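Local coordinates for protein cytochrome P450 (Zobellia galactanivorans, PDB 6G5O) that belongs to the cytochrome P450 family and holds the haem group protoporphyrin IX containing Fe inside a largely helical fold, at residues V257-R262 with K316-V321; I261-P266 with A298-A303. All coordinates share one frame; numbering follows the deposited sequence.

Overall arrangement
Both contacts start from helix 253-264, the K helix of the cytochrome P450 fold, and they share Ile261 and Arg262. Contact 1 joins the helix to the loop segment 316-321. Contact 2 joins its C-terminal end to segment 298-303, which follows helix 295-298. Their centres lie about 8 Å apart. The two partner segments also touch each other: Val321 N is 2.8 Å from Asn299 OD1, a probable hydrogen bond, and Val321 CG2 packs on Ala298 CB. The haem lies close by. The side chain of Ile261 comes within about 4 Å of it, and Pro266 in contact 2 touches it as well.

Contact 1. Residues V257-R262 with K316-V321; sequences VEEMIR and KVNPHV
Glu258 meets Asn318 and His320 of the loop. Its OE1 accepts a hydrogen bond of 2.7 Å from His320 NE2. The bond is nearly straight, at 165°, and lies in the imidazole plane. It reaches the anti side of the carboxylate, which is almost coplanar with the ring. The chain of Glu258 bends at chi2 (-52°) to bring OE1 to the ring edge. OE2 forms a salt bridge with Arg337, which would probably favour the ionised carboxylate. The backbone O of Glu258 takes a weak hydrogen bond of 3.3 Å from Asn318 ND2.

Glu259 and Arg262 form the ExxR motif of the P450 K helix. Arg262 grips the carboxylate side-on: NE binds OE1 at 2.8 Å and NH2 binds OE2 at 3.0 Å. Both nitrogens come from above the carboxylate plane. The remaining nitrogen, NH1, turns to the backbone O of Asn299. Arg315 adds a second salt bridge to Glu259 OE1, as in the Glu-Arg-Arg triad of this family. Asn318 ND2 stands 3.6 Å from the same OE1, with amide and carboxylate nearly perpendicular.

Ile261 sets CG2 against His320 CE1 at 3.7 Å, obliquely to the ring. Its other branch, CG1, turns away from the loop.

Arg262 meets the loop with its aliphatic part. CD lies 3.5 Å from Asn318 OD1, and CG packs against His320 CB at 3.7 Å.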
# COMPACT_ATOMS: atom_id res chain seq x y z
N VAL A 257 -3.31 -7.52 -12.05
CA VAL A 257 -2.78 -6.98 -10.79
C VAL A 257 -3.06 -5.50 -10.70
O VAL A 257 -3.50 -5.01 -9.66
CB VAL A 257 -1.26 -7.30 -10.59
CG1 VAL A 257 -0.66 -6.45 -9.47
CG2 VAL A 257 -1.08 -8.78 -10.24
N GLU A 258 -2.85 -4.78 -11.81
CA GLU A 258 -3.07 -3.34 -11.82
C GLU A 258 -4.56 -3.04 -11.64
O GLU A 258 -4.95 -2.01 -11.07
CB GLU A 258 -2.58 -2.68 -13.11
CG GLU A 258 -1.08 -2.72 -13.30
CD GLU A 258 -0.27 -2.19 -12.10
OE1 GLU A 258 -0.50 -1.05 -11.63
OE2 GLU A 258 0.64 -2.93 -11.65
N GLU A 259 -5.40 -3.92 -12.18
CA GLU A 259 -6.82 -3.69 -12.06
C GLU A 259 -7.27 -3.91 -10.62
O GLU A 259 -8.15 -3.21 -10.12
CB GLU A 259 -7.60 -4.59 -13.04
CG GLU A 259 -9.12 -4.57 -12.86
CD GLU A 259 -9.77 -3.28 -13.23
OE1 GLU A 259 -9.07 -2.25 -13.42
OE2 GLU A 259 -11.01 -3.28 -13.36
N MET A 260 -6.69 -4.91 -9.96
CA MET A 260 -6.95 -5.11 -8.55
C MET A 260 -6.45 -3.93 -7.69
O MET A 260 -7.15 -3.51 -6.79
CB MET A 260 -6.38 -6.43 -8.13
CG MET A 260 -7.29 -7.54 -8.64
SD MET A 260 -6.84 -9.11 -7.98
CE MET A 260 -7.74 -10.18 -9.15
N ILE A 261 -5.29 -3.38 -7.98
CA ILE A 261 -4.88 -2.20 -7.24
C ILE A 261 -5.84 -1.04 -7.43
O ILE A 261 -6.13 -0.33 -6.50
CB ILE A 261 -3.43 -1.77 -7.60
CG1 ILE A 261 -2.43 -2.86 -7.15
CG2 ILE A 261 -3.10 -0.44 -6.96
CD1 ILE A 261 -2.57 -3.28 -5.71
N ARG A 262 -6.32 -0.82 -8.63
CA ARG A 262 -7.30 0.25 -8.90
C ARG A 262 -8.58 0.11 -8.06
O ARG A 262 -9.04 1.04 -7.38
CB ARG A 262 -7.73 0.22 -10.39
CG ARG A 262 -8.66 1.36 -10.79
CD ARG A 262 -9.31 1.13 -12.15
NE ARG A 262 -10.23 -0.02 -12.17
CZ ARG A 262 -11.48 0.04 -11.75
NH1 ARG A 262 -11.98 1.19 -11.30
NH2 ARG A 262 -12.23 -1.04 -11.76
N LYS A 316 -6.67 -2.91 -20.42
CA LYS A 316 -5.44 -2.31 -20.99
C LYS A 316 -5.33 -0.83 -20.66
O LYS A 316 -4.22 -0.31 -20.38
CB LYS A 316 -5.35 -2.46 -22.53
CG LYS A 316 -5.41 -3.91 -23.00
CD LYS A 316 -5.27 -4.09 -24.50
CE LYS A 316 -3.83 -3.92 -24.96
NZ LYS A 316 -3.63 -4.40 -26.37
N VAL A 317 -6.45 -0.14 -20.73
CA VAL A 317 -6.43 1.31 -20.45
C VAL A 317 -6.72 1.55 -18.97
O VAL A 317 -7.87 1.55 -18.57
CB VAL A 317 -7.45 2.10 -21.33
CG1 VAL A 317 -7.33 3.59 -21.07
CG2 VAL A 317 -7.21 1.81 -22.83
N ASN A 318 -5.69 1.79 -18.17
CA ASN A 318 -5.86 1.81 -16.71
C ASN A 318 -4.89 2.79 -16.09
O ASN A 318 -3.90 2.37 -15.47
CB ASN A 318 -5.65 0.37 -16.15
CG ASN A 318 -5.95 0.24 -14.68
OD1 ASN A 318 -6.37 1.21 -14.04
ND2 ASN A 318 -5.74 -0.94 -14.13
N PRO A 319 -5.16 4.10 -16.23
CA PRO A 319 -4.35 5.16 -15.62
C PRO A 319 -4.69 5.37 -14.13
O PRO A 319 -4.92 6.49 -13.71
CB PRO A 319 -4.71 6.40 -16.44
CG PRO A 319 -6.15 6.18 -16.78
CD PRO A 319 -6.33 4.67 -16.96
N HIS A 320 -4.72 4.28 -13.35
CA HIS A 320 -5.10 4.38 -11.94
C HIS A 320 -4.04 5.08 -11.08
O HIS A 320 -2.87 5.15 -11.43
CB HIS A 320 -5.39 3.00 -11.38
CG HIS A 320 -4.17 2.18 -11.14
ND1 HIS A 320 -3.42 2.29 -9.98
CD2 HIS A 320 -3.56 1.24 -11.90
CE1 HIS A 320 -2.40 1.45 -10.05
NE2 HIS A 320 -2.46 0.79 -11.20
N VAL A 321 -4.46 5.54 -9.92
CA VAL A 321 -3.58 6.21 -9.00
C VAL A 321 -3.52 5.47 -7.64
O VAL A 321 -3.21 6.08 -6.63
CB VAL A 321 -4.02 7.69 -8.83
CG1 VAL A 321 -3.69 8.49 -10.05
CG2 VAL A 321 -5.50 7.80 -8.57

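Contact 2. Residues I261-P266 with A298-A303; sequences IRYFSP and ANRDAA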
# COMPACT_ATOMS: atom_id res chain seq x y z
N ILE A 261 -5.29 -3.38 -7.98
CA ILE A 261 -4.88 -2.20 -7.24
C ILE A 261 -5.84 -1.04 -7.43
O ILE A 261 -6.13 -0.33 -6.50
CB ILE A 261 -3.43 -1.77 -7.60
CG1 ILE A 261 -2.43 -2.86 -7.15
CG2 ILE A 261 -3.10 -0.44 -6.96
CD1 ILE A 261 -2.57 -3.28 -5.71
N ARG A 262 -6.32 -0.82 -8.63
CA ARG A 262 -7.30 0.25 -8.90
C ARG A 262 -8.58 0.11 -8.06
O ARG A 262 -9.04 1.04 -7.38
CB ARG A 262 -7.73 0.22 -10.39
CG ARG A 262 -8.66 1.36 -10.79
CD ARG A 262 -9.31 1.13 -12.15
NE ARG A 262 -10.23 -0.02 -12.17
CZ ARG A 262 -11.48 0.04 -11.75
NH1 ARG A 262 -11.98 1.19 -11.30
NH2 ARG A 262 -12.23 -1.04 -11.76
N TYR A 263 -9.18 -1.06 -8.19
CA TYR A 263 -10.45 -1.33 -7.62
C TYR A 263 -10.35 -1.40 -6.12
O TYR A 263 -11.15 -0.78 -5.44
CB TYR A 263 -11.04 -2.63 -8.15
CG TYR A 263 -12.39 -2.95 -7.56
CD1 TYR A 263 -13.54 -2.36 -8.04
CD2 TYR A 263 -12.52 -3.91 -6.56
CE1 TYR A 263 -14.79 -2.67 -7.51
CE2 TYR A 263 -13.75 -4.24 -6.02
CZ TYR A 263 -14.89 -3.61 -6.49
OH TYR A 263 -16.11 -3.91 -5.96
N PHE A 264 -9.38 -2.15 -5.58
CA PHE A 264 -9.23 -2.21 -4.11
C PHE A 264 -8.64 -0.96 -3.46
O PHE A 264 -8.98 -0.65 -2.33
CB PHE A 264 -8.44 -3.40 -3.71
CG PHE A 264 -9.05 -4.70 -4.11
CD1 PHE A 264 -10.38 -4.96 -3.87
CD2 PHE A 264 -8.29 -5.69 -4.66
CE1 PHE A 264 -10.96 -6.16 -4.23
CE2 PHE A 264 -8.87 -6.89 -5.01
CZ PHE A 264 -10.19 -7.11 -4.83
N SER A 265 -7.79 -0.25 -4.18
CA SER A 265 -7.15 0.99 -3.68
C SER A 265 -6.82 0.94 -2.20
O SER A 265 -7.29 1.73 -1.41
CB SER A 265 -7.99 2.23 -4.04
OG SER A 265 -7.94 2.54 -5.44
N PRO A 266 -5.95 -0.01 -1.82
CA PRO A 266 -5.68 -0.33 -0.42
C PRO A 266 -5.15 0.83 0.41
O PRO A 266 -5.37 0.83 1.63
CB PRO A 266 -4.67 -1.46 -0.51
CG PRO A 266 -4.76 -1.97 -1.90
CD PRO A 266 -5.07 -0.78 -2.72
N ALA A 298 -10.74 8.60 -6.89
CA ALA A 298 -10.22 8.89 -8.21
C ALA A 298 -10.25 7.63 -9.08
O ALA A 298 -10.50 7.73 -10.25
CB ALA A 298 -8.82 9.47 -8.12
N ASN A 299 -10.07 6.47 -8.48
CA ASN A 299 -9.95 5.22 -9.19
C ASN A 299 -11.32 4.62 -9.55
O ASN A 299 -11.38 3.55 -10.17
CB ASN A 299 -9.12 4.23 -8.37
CG ASN A 299 -7.61 4.45 -8.52
OD1 ASN A 299 -7.14 5.12 -9.44
ND2 ASN A 299 -6.84 3.85 -7.62
N ARG A 300 -12.41 5.29 -9.11
CA ARG A 300 -13.77 4.95 -9.55
C ARG A 300 -14.42 6.04 -10.46
O ARG A 300 -15.56 5.90 -10.84
CB ARG A 300 -14.69 4.71 -8.34
CG ARG A 300 -14.22 3.68 -7.34
CD ARG A 300 -14.11 2.31 -7.97
NE ARG A 300 -13.77 1.32 -6.96
CZ ARG A 300 -14.63 0.58 -6.26
NH1 ARG A 300 -15.92 0.67 -6.48
NH2 ARG A 300 -14.21 -0.26 -5.36
N ASP A 301 -13.70 7.12 -10.76
CA ASP A 301 -14.20 8.20 -11.58
C ASP A 301 -14.75 7.71 -12.95
O ASP A 301 -14.02 7.12 -13.76
CB ASP A 301 -13.09 9.22 -11.82
CG ASP A 301 -13.62 10.58 -12.26
OD1 ASP A 301 -14.65 10.62 -12.94
OD2 ASP A 301 -12.98 11.61 -11.95
N ALA A 302 -16.03 7.97 -13.21
CA ALA A 302 -16.69 7.41 -14.39
C ALA A 302 -16.40 8.20 -15.66
O ALA A 302 -16.73 7.73 -16.74
CB ALA A 302 -18.17 7.27 -14.17
N ALA A 303 -15.77 9.37 -15.55
CA ALA A 303 -15.25 10.07 -16.73
C ALA A 303 -13.95 9.44 -17.25
O ALA A 303 -13.50 9.81 -18.35
CB ALA A 303 -15.03 11.56 -16.43
O HOH W 1 -11.35 2.27 -5.84
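The stack in this contact is between Tyr263 and Arg300. The Arg300 guanidinium lies flat over one face of the phenol ring, with the planes 10° apart and the centres 4.1 Å apart. It is offset, so that NH2 sits over the rim nearest CE1. Arg300 reaches this place through a bend at chi2 (-62°), after which the chain runs out extended at chi3. Outside the segments, Leu6 ties the pair together: its N is bonded to Tyr263 OH and its O to Arg300 NH2.

Three direct hydrogen bonds cross the contact. Arg300 NH2 donates to Tyr263 O at 3.1 Å, within its own guanidinium plane, so one nitrogen serves both stack and bond. Arg262 NH1 donates to Asn299 O at 2.7 Å, a short but bent bond that meets the oxygen almost head-on to the carbonyl; Pro308 O is a second acceptor for NH1. Asn299 ND2 donates to Ser265 OG at 2.8 Å, nearly straight and in the amide plane.

The bonds to Tyr263 O and Ser265 OG lie at the C-terminal end of the P450 K helix. Ser265 leaves helical geometry there with positive phi, and its OG donates back to Arg262 O at 2.7 Å.

Water 1 bridges the segments. It accepts from Arg300 NE at 2.8 Å and can donate to Arg262 O at 3.0 Å.

Arg262 CG and Asn299 CB pack 3.8 Å apart.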